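Local coordinates for protein aldehyde dehydrogenase (Trypanosoma brucei, PDB 5MYP) that probably oxidises aldehydes to carboxylic acids with NAD+ as the electron acceptor, as the aldehyde dehydrogenase family does, at residues T126-L131 with I252-Q257; V230-T235 with V265-S270; V242-I247 with D277-A282; T353-T358 with P372-E377; Y396-N401 with N420-H425. All coordinates share one frame; numbering follows the deposited sequence.

Contact 1 of 5, residues T126-L131 with I252-Q257; sequences TWNYPL and IINAGQ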
# COMPACT_ATOMS: atom_id res chain seq x y z
N THR A 126 19.39 2.84 -6.14
CA THR A 126 20.40 1.84 -5.81
C THR A 126 21.50 1.87 -6.88
O THR A 126 21.39 2.58 -7.89
CB THR A 126 19.76 0.43 -5.62
OG1 THR A 126 20.76 -0.49 -5.18
CG2 THR A 126 19.10 -0.08 -6.89
N TRP A 127 22.55 1.09 -6.65
CA TRP A 127 23.79 1.19 -7.44
C TRP A 127 23.88 0.24 -8.64
O TRP A 127 24.66 0.49 -9.55
CB TRP A 127 25.02 0.97 -6.54
CG TRP A 127 25.01 -0.30 -5.76
CD1 TRP A 127 24.58 -0.46 -4.47
CD2 TRP A 127 25.41 -1.59 -6.22
NE1 TRP A 127 24.70 -1.78 -4.10
CE2 TRP A 127 25.20 -2.49 -5.15
CE3 TRP A 127 25.93 -2.08 -7.43
CZ2 TRP A 127 25.51 -3.85 -5.25
CZ3 TRP A 127 26.22 -3.44 -7.53
CH2 TRP A 127 26.01 -4.30 -6.45
N ASN A 128 23.12 -0.86 -8.63
CA ASN A 128 23.32 -1.95 -9.60
C ASN A 128 22.81 -1.62 -11.02
O ASN A 128 23.44 -1.99 -12.01
CB ASN A 128 22.75 -3.28 -9.08
CG ASN A 128 21.23 -3.29 -8.96
OD1 ASN A 128 20.62 -2.26 -8.68
ND2 ASN A 128 20.63 -4.45 -9.15
N TYR A 129 21.67 -0.92 -11.10
CA TYR A 129 21.20 -0.31 -12.35
C TYR A 129 20.87 1.14 -11.99
O TYR A 129 19.71 1.48 -11.75
CB TYR A 129 20.00 -1.07 -12.91
CG TYR A 129 20.36 -2.48 -13.30
CD1 TYR A 129 20.86 -2.78 -14.57
CD2 TYR A 129 20.22 -3.52 -12.38
CE1 TYR A 129 21.21 -4.08 -14.91
CE2 TYR A 129 20.56 -4.82 -12.71
CZ TYR A 129 21.05 -5.10 -13.97
OH TYR A 129 21.39 -6.40 -14.29
N PRO A 130 21.91 1.99 -11.92
CA PRO A 130 21.79 3.29 -11.25
C PRO A 130 21.00 4.36 -12.00
O PRO A 130 20.61 5.34 -11.38
CB PRO A 130 23.25 3.71 -11.07
CG PRO A 130 23.97 3.07 -12.19
CD PRO A 130 23.27 1.77 -12.46
N LEU A 131 20.77 4.18 -13.31
CA LEU A 131 19.93 5.11 -14.07
C LEU A 131 18.48 4.63 -14.06
O LEU A 131 17.57 5.40 -13.73
CB LEU A 131 20.44 5.26 -15.50
CG LEU A 131 19.82 6.40 -16.32
CD1 LEU A 131 20.13 7.75 -15.68
CD2 LEU A 131 20.30 6.35 -17.76
N ILE A 252 24.76 -13.82 -15.83
CA ILE A 252 25.92 -13.09 -16.36
C ILE A 252 25.72 -11.57 -16.35
O ILE A 252 26.67 -10.82 -16.10
CB ILE A 252 26.32 -13.62 -17.77
CG1 ILE A 252 27.06 -14.96 -17.63
CG2 ILE A 252 27.21 -12.62 -18.53
CD1 ILE A 252 27.33 -15.68 -18.93
N ILE A 253 24.50 -11.11 -16.64
CA ILE A 253 24.22 -9.66 -16.64
C ILE A 253 24.55 -9.04 -15.28
O ILE A 253 24.17 -9.59 -14.23
CB ILE A 253 22.78 -9.31 -17.09
CG1 ILE A 253 21.71 -9.93 -16.17
CG2 ILE A 253 22.56 -9.72 -18.54
CD1 ILE A 253 20.29 -9.58 -16.57
N ASN A 254 25.31 -7.95 -15.31
CA ASN A 254 25.78 -7.26 -14.11
C ASN A 254 26.55 -8.14 -13.10
O ASN A 254 26.59 -7.85 -11.90
CB ASN A 254 24.59 -6.55 -13.43
CG ASN A 254 24.98 -5.25 -12.76
OD1 ASN A 254 25.85 -4.51 -13.24
ND2 ASN A 254 24.33 -4.95 -11.65
N ALA A 255 27.19 -9.21 -13.61
CA ALA A 255 27.89 -10.19 -12.78
C ALA A 255 27.03 -10.74 -11.63
O ALA A 255 27.50 -10.85 -10.49
CB ALA A 255 29.20 -9.60 -12.27
N GLY A 256 25.78 -11.05 -11.94
CA GLY A 256 24.83 -11.62 -10.97
C GLY A 256 24.15 -10.65 -10.02
O GLY A 256 23.28 -11.06 -9.25
N GLN A 257 24.51 -9.37 -10.10
CA GLN A 257 24.08 -8.36 -9.12
C GLN A 257 22.78 -7.72 -9.59
O GLN A 257 22.73 -6.55 -9.96
CB GLN A 257 25.19 -7.33 -8.91
CG GLN A 257 26.45 -7.94 -8.29
CD GLN A 257 27.69 -7.10 -8.44
OE1 GLN A 257 28.32 -6.72 -7.45
NE2 GLN A 257 28.07 -6.81 -9.68

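Contact 2 of 5, residues V230-T235 with V265-S270; sequences VVVDDT and VVVEKS. Unlike the reference sequence in segment 230-235: T235 (reference Ser).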
# COMPACT_ATOMS: atom_id res chain seq x y z
N VAL A 230 15.21 -21.04 -9.48
CA VAL A 230 14.89 -21.57 -10.80
C VAL A 230 14.59 -23.05 -10.64
O VAL A 230 15.46 -23.83 -10.27
CB VAL A 230 16.05 -21.40 -11.81
CG1 VAL A 230 15.65 -21.93 -13.18
CG2 VAL A 230 16.48 -19.95 -11.91
N VAL A 231 13.34 -23.42 -10.92
CA VAL A 231 12.92 -24.82 -10.89
C VAL A 231 13.02 -25.36 -12.32
O VAL A 231 12.49 -24.75 -13.25
CB VAL A 231 11.49 -24.96 -10.35
CG1 VAL A 231 11.04 -26.42 -10.36
CG2 VAL A 231 11.40 -24.37 -8.95
N VAL A 232 13.71 -26.48 -12.49
CA VAL A 232 13.83 -27.15 -13.80
C VAL A 232 13.37 -28.59 -13.62
O VAL A 232 13.97 -29.34 -12.86
CB VAL A 232 15.28 -27.11 -14.33
CG1 VAL A 232 15.38 -27.78 -15.70
CG2 VAL A 232 15.79 -25.67 -14.39
N ASP A 233 12.30 -28.97 -14.32
CA ASP A 233 11.74 -30.32 -14.18
C ASP A 233 12.36 -31.28 -15.21
O ASP A 233 13.39 -30.96 -15.81
CB ASP A 233 10.19 -30.28 -14.20
CG ASP A 233 9.59 -30.19 -15.60
OD1 ASP A 233 10.31 -29.92 -16.58
OD2 ASP A 233 8.36 -30.38 -15.71
N ASP A 234 11.75 -32.45 -15.39
CA ASP A 234 12.25 -33.50 -16.31
C ASP A 234 11.57 -33.53 -17.70
O ASP A 234 11.68 -34.53 -18.42
CB ASP A 234 12.15 -34.88 -15.63
CG ASP A 234 10.73 -35.23 -15.17
OD1 ASP A 234 9.83 -34.36 -15.22
OD2 ASP A 234 10.52 -36.38 -14.73
N THR A 235 10.90 -32.44 -18.09
CA THR A 235 10.21 -32.37 -19.39
C THR A 235 10.92 -31.44 -20.39
O THR A 235 10.37 -31.15 -21.45
CB THR A 235 8.74 -31.91 -19.22
OG1 THR A 235 8.69 -30.59 -18.67
CG2 THR A 235 7.98 -32.88 -18.30
N VAL A 265 19.33 -22.96 -8.37
CA VAL A 265 18.54 -23.88 -9.20
C VAL A 265 18.10 -25.09 -8.37
O VAL A 265 18.87 -25.62 -7.56
CB VAL A 265 19.35 -24.36 -10.43
CG1 VAL A 265 18.56 -25.37 -11.25
CG2 VAL A 265 19.77 -23.19 -11.30
N VAL A 266 16.85 -25.51 -8.56
CA VAL A 266 16.34 -26.78 -8.05
C VAL A 266 15.96 -27.61 -9.27
O VAL A 266 14.95 -27.33 -9.94
CB VAL A 266 15.12 -26.60 -7.12
CG1 VAL A 266 14.75 -27.92 -6.46
CG2 VAL A 266 15.40 -25.53 -6.06
N VAL A 267 16.78 -28.61 -9.58
CA VAL A 267 16.63 -29.39 -10.82
C VAL A 267 16.18 -30.82 -10.50
O VAL A 267 16.59 -31.39 -9.49
CB VAL A 267 17.93 -29.38 -11.68
CG1 VAL A 267 19.13 -29.93 -10.92
CG2 VAL A 267 17.73 -30.12 -13.00
N GLU A 268 15.34 -31.40 -11.35
CA GLU A 268 14.90 -32.78 -11.16
C GLU A 268 16.14 -33.68 -11.20
O GLU A 268 17.01 -33.50 -12.06
CB GLU A 268 13.86 -33.18 -12.22
CG GLU A 268 13.01 -34.40 -11.86
CD GLU A 268 13.69 -35.74 -12.16
OE1 GLU A 268 14.60 -35.79 -13.02
OE2 GLU A 268 13.31 -36.74 -11.53
N LYS A 269 16.20 -34.62 -10.26
CA LYS A 269 17.39 -35.46 -9.99
C LYS A 269 18.09 -36.00 -11.25
O LYS A 269 19.31 -35.91 -11.38
CB LYS A 269 16.98 -36.62 -9.07
CG LYS A 269 18.13 -37.41 -8.45
CD LYS A 269 17.59 -38.57 -7.61
CE LYS A 269 16.81 -39.58 -8.45
NZ LYS A 269 16.71 -40.93 -7.82
N SER A 270 17.30 -36.55 -12.17
CA SER A 270 17.82 -37.16 -13.39
C SER A 270 18.39 -36.16 -14.41
O SER A 270 19.15 -36.57 -15.30
CB SER A 270 16.74 -38.03 -14.06
OG SER A 270 15.79 -37.24 -14.76

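Contact 3 of 5, residues V242-I247 with D277-A282; sequences VVAERI and DALAEA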
# COMPACT_ATOMS: atom_id res chain seq x y z
N VAL A 242 18.47 -24.09 -24.62
CA VAL A 242 17.75 -22.82 -24.43
C VAL A 242 17.51 -22.54 -22.94
O VAL A 242 17.61 -21.40 -22.50
CB VAL A 242 16.42 -22.79 -25.22
CG1 VAL A 242 15.62 -21.53 -24.91
CG2 VAL A 242 16.68 -22.90 -26.72
N VAL A 243 17.19 -23.59 -22.18
CA VAL A 243 17.04 -23.50 -20.72
C VAL A 243 18.32 -22.91 -20.11
O VAL A 243 18.26 -21.94 -19.35
CB VAL A 243 16.73 -24.88 -20.07
CG1 VAL A 243 16.85 -24.83 -18.55
CG2 VAL A 243 15.35 -25.38 -20.47
N ALA A 244 19.46 -23.50 -20.47
CA ALA A 244 20.76 -23.10 -19.92
C ALA A 244 21.19 -21.70 -20.37
O ALA A 244 21.77 -20.95 -19.59
CB ALA A 244 21.82 -24.12 -20.28
N GLU A 245 20.91 -21.38 -21.64
CA GLU A 245 21.23 -20.05 -22.17
C GLU A 245 20.47 -18.93 -21.46
O GLU A 245 21.05 -17.90 -21.14
CB GLU A 245 20.98 -20.00 -23.68
CG GLU A 245 22.09 -20.69 -24.48
CD GLU A 245 21.74 -20.92 -25.94
OE1 GLU A 245 20.55 -20.86 -26.32
OE2 GLU A 245 22.68 -21.17 -26.73
N ARG A 246 19.18 -19.17 -21.19
CA ARG A 246 18.36 -18.17 -20.50
C ARG A 246 18.79 -17.99 -19.04
O ARG A 246 18.94 -16.86 -18.58
CB ARG A 246 16.87 -18.53 -20.61
CG ARG A 246 16.36 -18.33 -22.03
CD ARG A 246 14.96 -18.86 -22.26
NE ARG A 246 14.57 -18.66 -23.66
CZ ARG A 246 13.36 -18.89 -24.17
NH1 ARG A 246 12.36 -19.34 -23.42
NH2 ARG A 246 13.15 -18.68 -25.47
N ILE A 247 19.02 -19.10 -18.33
CA ILE A 247 19.48 -19.06 -16.94
C ILE A 247 20.85 -18.37 -16.85
O ILE A 247 21.04 -17.47 -16.03
CB ILE A 247 19.56 -20.47 -16.30
CG1 ILE A 247 18.15 -21.06 -16.15
CG2 ILE A 247 20.25 -20.43 -14.93
CD1 ILE A 247 18.11 -22.55 -15.88
N ASP A 277 26.15 -29.39 -17.55
CA ASP A 277 26.92 -29.38 -18.80
C ASP A 277 26.43 -28.29 -19.76
O ASP A 277 27.25 -27.59 -20.36
CB ASP A 277 26.86 -30.75 -19.50
CG ASP A 277 27.66 -31.83 -18.77
OD1 ASP A 277 28.28 -31.55 -17.71
OD2 ASP A 277 27.66 -32.97 -19.26
N ALA A 278 25.11 -28.16 -19.91
CA ALA A 278 24.53 -27.13 -20.77
C ALA A 278 24.84 -25.71 -20.27
O ALA A 278 25.15 -24.83 -21.07
CB ALA A 278 23.02 -27.32 -20.89
N LEU A 279 24.76 -25.50 -18.96
CA LEU A 279 25.16 -24.22 -18.35
C LEU A 279 26.63 -23.88 -18.61
O LEU A 279 26.96 -22.73 -18.89
CB LEU A 279 24.87 -24.21 -16.84
CG LEU A 279 23.40 -24.12 -16.42
CD1 LEU A 279 23.22 -24.47 -14.95
CD2 LEU A 279 22.84 -22.73 -16.70
N ALA A 280 27.49 -24.90 -18.52
CA ALA A 280 28.92 -24.73 -18.83
C ALA A 280 29.14 -24.29 -20.27
O ALA A 280 29.92 -23.38 -20.53
CB ALA A 280 29.69 -26.02 -18.55
N GLU A 281 28.44 -24.93 -21.21
CA GLU A 281 28.53 -24.56 -22.63
C GLU A 281 28.02 -23.15 -22.89
O GLU A 281 28.66 -22.40 -23.62
CB GLU A 281 27.78 -25.57 -23.52
CG GLU A 281 28.43 -26.95 -23.59
CD GLU A 281 29.89 -26.91 -24.02
OE1 GLU A 281 30.20 -26.25 -25.03
OE2 GLU A 281 30.73 -27.54 -23.33
N ALA A 282 26.88 -22.80 -22.28
CA ALA A 282 26.33 -21.44 -22.39
C ALA A 282 27.31 -20.38 -21.87
O ALA A 282 27.49 -19.34 -22.50
CB ALA A 282 25.00 -21.35 -21.64

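Contact 4 of 5, residues T353-T358 with P372-E377; sequences TNIDPT and PVLTYE. Unlike the reference sequence in segment 353-358: N354 (reference Asp).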
# COMPACT_ATOMS: atom_id res chain seq x y z
N THR A 353 27.66 -27.58 -6.92
CA THR A 353 26.85 -28.78 -6.68
C THR A 353 27.17 -29.34 -5.30
O THR A 353 28.08 -28.84 -4.62
CB THR A 353 27.11 -29.85 -7.75
OG1 THR A 353 28.50 -30.19 -7.75
CG2 THR A 353 26.71 -29.35 -9.13
N ASN A 354 26.42 -30.36 -4.88
CA ASN A 354 26.62 -31.01 -3.58
C ASN A 354 26.61 -29.98 -2.45
O ASN A 354 27.52 -29.93 -1.62
CB ASN A 354 27.92 -31.83 -3.57
CG ASN A 354 27.98 -32.86 -4.69
OD1 ASN A 354 26.97 -33.19 -5.31
ND2 ASN A 354 29.17 -33.37 -4.95
N ILE A 355 25.57 -29.16 -2.44
CA ILE A 355 25.47 -28.03 -1.51
C ILE A 355 25.06 -28.51 -0.13
O ILE A 355 24.27 -29.44 0.01
CB ILE A 355 24.48 -26.95 -2.05
CG1 ILE A 355 25.24 -25.90 -2.86
CG2 ILE A 355 23.74 -26.20 -0.95
CD1 ILE A 355 25.81 -26.42 -4.15
N ASP A 356 25.61 -27.85 0.89
CA ASP A 356 25.09 -27.89 2.24
C ASP A 356 24.01 -26.80 2.33
O ASP A 356 24.34 -25.61 2.31
CB ASP A 356 26.22 -27.62 3.24
CG ASP A 356 25.75 -27.56 4.69
OD1 ASP A 356 24.66 -28.09 5.00
OD2 ASP A 356 26.48 -26.98 5.51
N PRO A 357 22.71 -27.18 2.43
CA PRO A 357 21.64 -26.16 2.47
C PRO A 357 21.71 -25.16 3.64
O PRO A 357 21.17 -24.05 3.52
CB PRO A 357 20.35 -27.00 2.57
CG PRO A 357 20.72 -28.36 2.09
CD PRO A 357 22.14 -28.55 2.52
N THR A 358 22.35 -25.56 4.74
CA THR A 358 22.54 -24.68 5.90
C THR A 358 23.70 -23.68 5.74
O THR A 358 23.80 -22.74 6.54
CB THR A 358 22.79 -25.49 7.19
OG1 THR A 358 24.01 -26.23 7.06
CG2 THR A 358 21.64 -26.46 7.45
N PRO A 372 24.27 -22.03 -6.93
CA PRO A 372 24.03 -23.35 -6.35
C PRO A 372 23.01 -24.15 -7.15
O PRO A 372 22.02 -23.60 -7.63
CB PRO A 372 23.46 -23.02 -4.96
CG PRO A 372 24.01 -21.68 -4.64
CD PRO A 372 24.00 -20.95 -5.95
N VAL A 373 23.27 -25.45 -7.28
CA VAL A 373 22.37 -26.38 -7.95
C VAL A 373 21.97 -27.45 -6.93
O VAL A 373 22.81 -28.23 -6.47
CB VAL A 373 23.04 -27.02 -9.18
CG1 VAL A 373 22.14 -28.09 -9.81
CG2 VAL A 373 23.38 -25.95 -10.21
N LEU A 374 20.68 -27.47 -6.59
CA LEU A 374 20.09 -28.47 -5.71
C LEU A 374 19.21 -29.40 -6.54
O LEU A 374 18.78 -29.02 -7.63
CB LEU A 374 19.26 -27.80 -4.61
CG LEU A 374 20.02 -27.06 -3.50
CD1 LEU A 374 20.66 -25.77 -3.99
CD2 LEU A 374 19.08 -26.78 -2.33
N THR A 375 18.95 -30.60 -6.03
CA THR A 375 18.09 -31.56 -6.72
C THR A 375 16.80 -31.81 -5.96
O THR A 375 16.72 -31.57 -4.76
CB THR A 375 18.80 -32.90 -7.00
OG1 THR A 375 19.23 -33.50 -5.77
CG2 THR A 375 20.00 -32.70 -7.91
N TYR A 376 15.78 -32.26 -6.70
CA TYR A 376 14.52 -32.70 -6.13
C TYR A 376 14.08 -34.01 -6.78
O TYR A 376 14.49 -34.31 -7.91
CB TYR A 376 13.44 -31.61 -6.31
CG TYR A 376 12.74 -31.61 -7.66
CD1 TYR A 376 11.64 -32.43 -7.91
CD2 TYR A 376 13.17 -30.76 -8.69
CE1 TYR A 376 11.00 -32.43 -9.14
CE2 TYR A 376 12.53 -30.74 -9.92
CZ TYR A 376 11.45 -31.58 -10.14
OH TYR A 376 10.80 -31.58 -11.35
N GLU A 377 13.27 -34.78 -6.06
CA GLU A 377 12.60 -35.97 -6.60
C GLU A 377 11.09 -35.78 -6.78
O GLU A 377 10.52 -36.23 -7.78
CB GLU A 377 12.88 -37.18 -5.71
CG GLU A 377 14.32 -37.66 -5.78
CD GLU A 377 14.57 -38.92 -4.96
OE1 GLU A 377 13.72 -39.84 -5.00
OE2 GLU A 377 15.62 -39.00 -4.28
O HOH W 1 23.19 -29.69 -4.16

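Contact 5 of 5, residues Y396-N401 with N420-H425; sequences YVFSNN and NDVVVH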
# COMPACT_ATOMS: atom_id res chain seq x y z
N TYR A 396 11.20 -18.73 -10.97
CA TYR A 396 11.32 -19.18 -12.35
C TYR A 396 11.09 -20.68 -12.43
O TYR A 396 11.62 -21.43 -11.61
CB TYR A 396 12.71 -18.82 -12.89
CG TYR A 396 13.03 -17.34 -12.79
CD1 TYR A 396 12.19 -16.40 -13.36
CD2 TYR A 396 14.17 -16.89 -12.12
CE1 TYR A 396 12.46 -15.04 -13.28
CE2 TYR A 396 14.46 -15.53 -12.04
CZ TYR A 396 13.60 -14.61 -12.62
OH TYR A 396 13.88 -13.27 -12.57
N VAL A 397 10.29 -21.11 -13.41
CA VAL A 397 9.98 -22.53 -13.61
C VAL A 397 10.21 -22.89 -15.07
O VAL A 397 9.58 -22.30 -15.95
CB VAL A 397 8.51 -22.87 -13.24
CG1 VAL A 397 8.24 -24.37 -13.39
CG2 VAL A 397 8.21 -22.40 -11.82
N PHE A 398 11.11 -23.83 -15.33
CA PHE A 398 11.32 -24.37 -16.67
C PHE A 398 10.62 -25.72 -16.76
O PHE A 398 11.00 -26.66 -16.05
CB PHE A 398 12.80 -24.48 -17.00
CG PHE A 398 13.46 -23.15 -17.27
CD1 PHE A 398 13.91 -22.36 -16.22
CD2 PHE A 398 13.62 -22.69 -18.57
CE1 PHE A 398 14.52 -21.14 -16.46
CE2 PHE A 398 14.22 -21.46 -18.82
CZ PHE A 398 14.67 -20.68 -17.76
N SER A 399 9.60 -25.81 -17.61
CA SER A 399 8.78 -27.01 -17.76
C SER A 399 7.89 -26.92 -18.99
O SER A 399 7.47 -25.83 -19.40
CB SER A 399 7.93 -27.23 -16.50
OG SER A 399 7.01 -28.30 -16.66
N ASN A 400 7.60 -28.08 -19.59
CA ASN A 400 6.59 -28.22 -20.65
C ASN A 400 5.30 -28.88 -20.13
O ASN A 400 4.41 -29.18 -20.92
CB ASN A 400 7.17 -29.03 -21.82
CG ASN A 400 8.25 -28.28 -22.58
OD1 ASN A 400 9.38 -28.76 -22.70
ND2 ASN A 400 7.92 -27.11 -23.10
N ASN A 401 5.21 -29.09 -18.81
CA ASN A 401 4.07 -29.78 -18.19
C ASN A 401 3.18 -28.78 -17.43
O ASN A 401 3.59 -28.21 -16.42
CB ASN A 401 4.58 -30.87 -17.24
CG ASN A 401 3.47 -31.75 -16.71
OD1 ASN A 401 2.79 -31.41 -15.74
ND2 ASN A 401 3.28 -32.91 -17.33
N ASN A 420 9.65 -20.65 -18.17
CA ASN A 420 10.61 -20.87 -19.27
C ASN A 420 11.49 -19.67 -19.63
O ASN A 420 12.01 -19.59 -20.74
CB ASN A 420 9.91 -21.44 -20.52
CG ASN A 420 9.26 -22.79 -20.26
OD1 ASN A 420 9.77 -23.59 -19.48
ND2 ASN A 420 8.13 -23.04 -20.91
N ASP A 421 11.69 -18.75 -18.69
CA ASP A 421 12.66 -17.68 -18.86
C ASP A 421 12.99 -17.05 -17.51
O ASP A 421 12.39 -17.41 -16.49
CB ASP A 421 12.14 -16.61 -19.84
CG ASP A 421 13.23 -16.04 -20.75
OD1 ASP A 421 14.39 -15.88 -20.29
OD2 ASP A 421 12.94 -15.75 -21.93
N VAL A 422 13.94 -16.13 -17.51
CA VAL A 422 14.33 -15.37 -16.31
C VAL A 422 14.45 -13.88 -16.66
O VAL A 422 14.71 -13.54 -17.81
CB VAL A 422 15.66 -15.89 -15.70
CG1 VAL A 422 15.56 -17.38 -15.39
CG2 VAL A 422 16.85 -15.62 -16.62
N VAL A 423 14.19 -13.01 -15.68
CA VAL A 423 14.51 -11.57 -15.74
C VAL A 423 13.61 -10.72 -16.67
O VAL A 423 13.23 -9.61 -16.31
CB VAL A 423 16.02 -11.31 -16.02
CG1 VAL A 423 16.34 -9.82 -16.07
CG2 VAL A 423 16.87 -12.00 -14.97
N VAL A 424 13.26 -11.26 -17.84
CA VAL A 424 12.60 -10.49 -18.92
C VAL A 424 11.24 -9.86 -18.56
O VAL A 424 10.82 -8.88 -19.19
CB VAL A 424 12.45 -11.31 -20.23
CG1 VAL A 424 13.82 -11.64 -20.81
CG2 VAL A 424 11.60 -12.57 -20.02
N HIS A 425 10.55 -10.44 -17.58
CA HIS A 425 9.28 -9.88 -17.08
C HIS A 425 9.38 -8.45 -16.55
O HIS A 425 8.39 -7.72 -16.58
CB HIS A 425 8.67 -10.79 -15.99
CG HIS A 425 9.43 -10.78 -14.69
ND1 HIS A 425 10.70 -11.29 -14.57
CD2 HIS A 425 9.08 -10.34 -13.46
CE1 HIS A 425 11.11 -11.16 -13.32
NE2 HIS A 425 10.14 -10.58 -12.63

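Contact 1 of 5, residues T126-L131 with I252-Q257
With chi1 at 67°, N128 holds its CG between its backbone N and carbonyl carbon, and the amide swings out to Q257; Y129, at chi1 -63°, sends its ring past the same loop until Y129 OH lies 3.3 Å from N254 CB. N128 ND2 donates to Q257 O (3.1 Å) in a nearly straight bond, arriving above the carbonyl plane. N254 ND2 reaches Q257 O from the opposite face, at 2.8 Å, and lies over one face of the Y129 ring. The contact is buried and joins the loop after strand 110-124 to the turn that follows helix 240-252 in the aldehyde dehydrogenase fold. The N128 side chain comes within about 5 Å of that of C259, the predicted nucleophile, consistent with the oxyanion-hole asparagine of the family. Y129 OH is hydrogen-bonded to T258 OG1. W127 CH2, at the ring edge, lies 3.5 Å from Q257 OE1, with ring and amide planes 69° apart; OE1 is hydrogen-bonded to V317 N. Q257 NE2 turns back to N254 O at 2.9 Å, almost linearly.

Contact 2 of 5, residues V230-T235 with V265-S270
Strands 229-232 and 264-268 are the two parallel strands of a beta-alpha-beta unit, connected through helix 240-252, and they lie side by side in the sheet that also takes in strands 370-376 and 395-398. Their short axes run 4.7 Å apart and only 8° from parallel. V230 pairs with V265, V231 with V266 and V232 with V267. The ladder is knitted by V266 N to V230 O (2.8 Å), V232 N to V266 O (3.0 Å) and E268 N to V232 O (2.9 Å), and CA-H...O contacts fill in between. On the face shared by V230, V232, V265 and V267, V265 CG1 meets V232 CG2 methyl to methyl, and the CG2 methyl of V267 lies against V232 CB. The opposite face, with V231 and V266, is covered by helix 379-387.

Past the ladder the chains turn polar. D233 OD1 takes the N-H and the hydroxyl of T235, forming an Asx turn, while its OD2 bonds S399 OG. E268, bent at chi2 (-82°), folds its carboxylate beside D234; OD2 of D234 and OE2 of E268 are 4.3 Å apart, like charges that probably raise each other's proton affinity slightly. E268 OE1 is gripped twice by S270, from N above the carboxylate plane and from OG on the syn side at 2.6 Å.

Contact 3 of 5, residues V242-I247 with D277-A282
A244 and A278 meet methyl to methyl at 3.5 Å between their CB atoms, tighter than ordinary van der Waals contact. A244 CB also presses on the backbone of the other helix, 3.4 Å from A278 C, so the small residue lets the two backbones come close. One turn further along, A282 CB rests on A244 O at 3.8 Å and against E245 CA. The segments of helices 240-252 and 272-287 thus approach to 8.2 Å, crossing at -56°; the first helix is the crossover of a beta-alpha-beta unit, and the second follows directly after its closing strand.

Branched side chains supply the other apolar contacts. L279 points its CD2 branch at A244 and I247, with L279 CD2 3.9 Å from I247 CG2. The isoleucine torsion, chi1 -67°, sets CG2 anti to the backbone N and turns it to the leucine. No hydrogen bond crosses between the segments. E245 touches A282 CB through its CG, while its carboxylate forms a salt bridge with K241.

Contact 4 of 5, residues T353-T358 with P372-E377
I355 lies obliquely across P372 and reaches along strand 370-376 with three different atoms. Its CG1 meets P372 CB at 4.0 Å, CD1 sits 4.1 Å from V373 N, and CG2 approaches L374 CD1 at 4.3 Å. The I355 chi1 of -92° is away from the usual staggered values; with chi2 at 68°, this brings CD1 to the backbone of P372 and V373. M362 touches both I355 and P372. Two residues earlier, the CG2 methyl of T353 faces V373 CB at 4.3 Å.

T353 ends strand 346-353, which runs parallel to 370-376 in the mixed sheet, and the chain then departs into a loop. The backbones are bridged here by a water: it accepts from I355 N at 3.0 Å and donates to V373 O at 2.8 Å. No direct hydrogen bond joins the segments, and the rest is apolar contact at 4 Å and beyond, so the water carries the polar part of the link where the loop leaves the sheet.

Contact 5 of 5, residues Y396-N401 with N420-H425
N420 uses its side chain as a stand-in for a strand: its OD1 accepts from S399 N (2.9 Å, in the carbonyl plane) and its ND2 donates to S399 O (3.2 Å), so one amide grips both polar atoms of a single backbone residue. This extends the parallel pairing of strands 395-398 and 417-419 just past the end of the latter, where N420 N still bonds V397 O at 2.8 Å. Placed at chi1 -61°, beside its own backbone N, the amide can turn back to S399 although the CB bond of N420 points away. ND2 is also hydrogen-bonded to R462 O of the second subunit, and D421 forms salt bridges with R462 and R473 of that subunit, so the loop takes part in the contact with the second subunit.

Two aromatic rings hold the loop from the strand side. F398 lays one face beneath the N420 backbone, with F398 CE2 3.4 Å from N420 C, and presents its edge to V422 CG1. V422 CG1 also sits over the face of the Y396 ring in a CH-pi contact, 3.8 Å from its centroid. D421 O, 3.3 Å from Y396 CD1, is buried with no polar partner in the model. Y396 OH is hydrogen-bonded to I260 O and accepts a weak bond from V423 N at 3.1 Å. At the edge of the Y396 ring, H425 brings its CE1 atom to 3.6 Å from Y396 OH.

In the fold
Contacts 2, 4 and 5 reach one sheet: contact 2 is a buried ladder of neighbouring strands with a polar, exposed end, contact 4 lies at a partly buried loop where water replaces direct bonding, and contact 5 continues the sheet by one backbone bond and a side-chain amide. Contact 3 packs helix 240-252, which connects the two strands of contact 2, onto helix 272-287 by apolar contact, and I247 reaches the valines of contact 2 and F398 of contact 5. R246 bonds N420 O, and contacts 3 and 5 both touch the second subunit. Contact 1, buried nearest the chain centre and beside the predicted nucleophile, relies on amide chemistry; it meets contact 5 through I253 and V423.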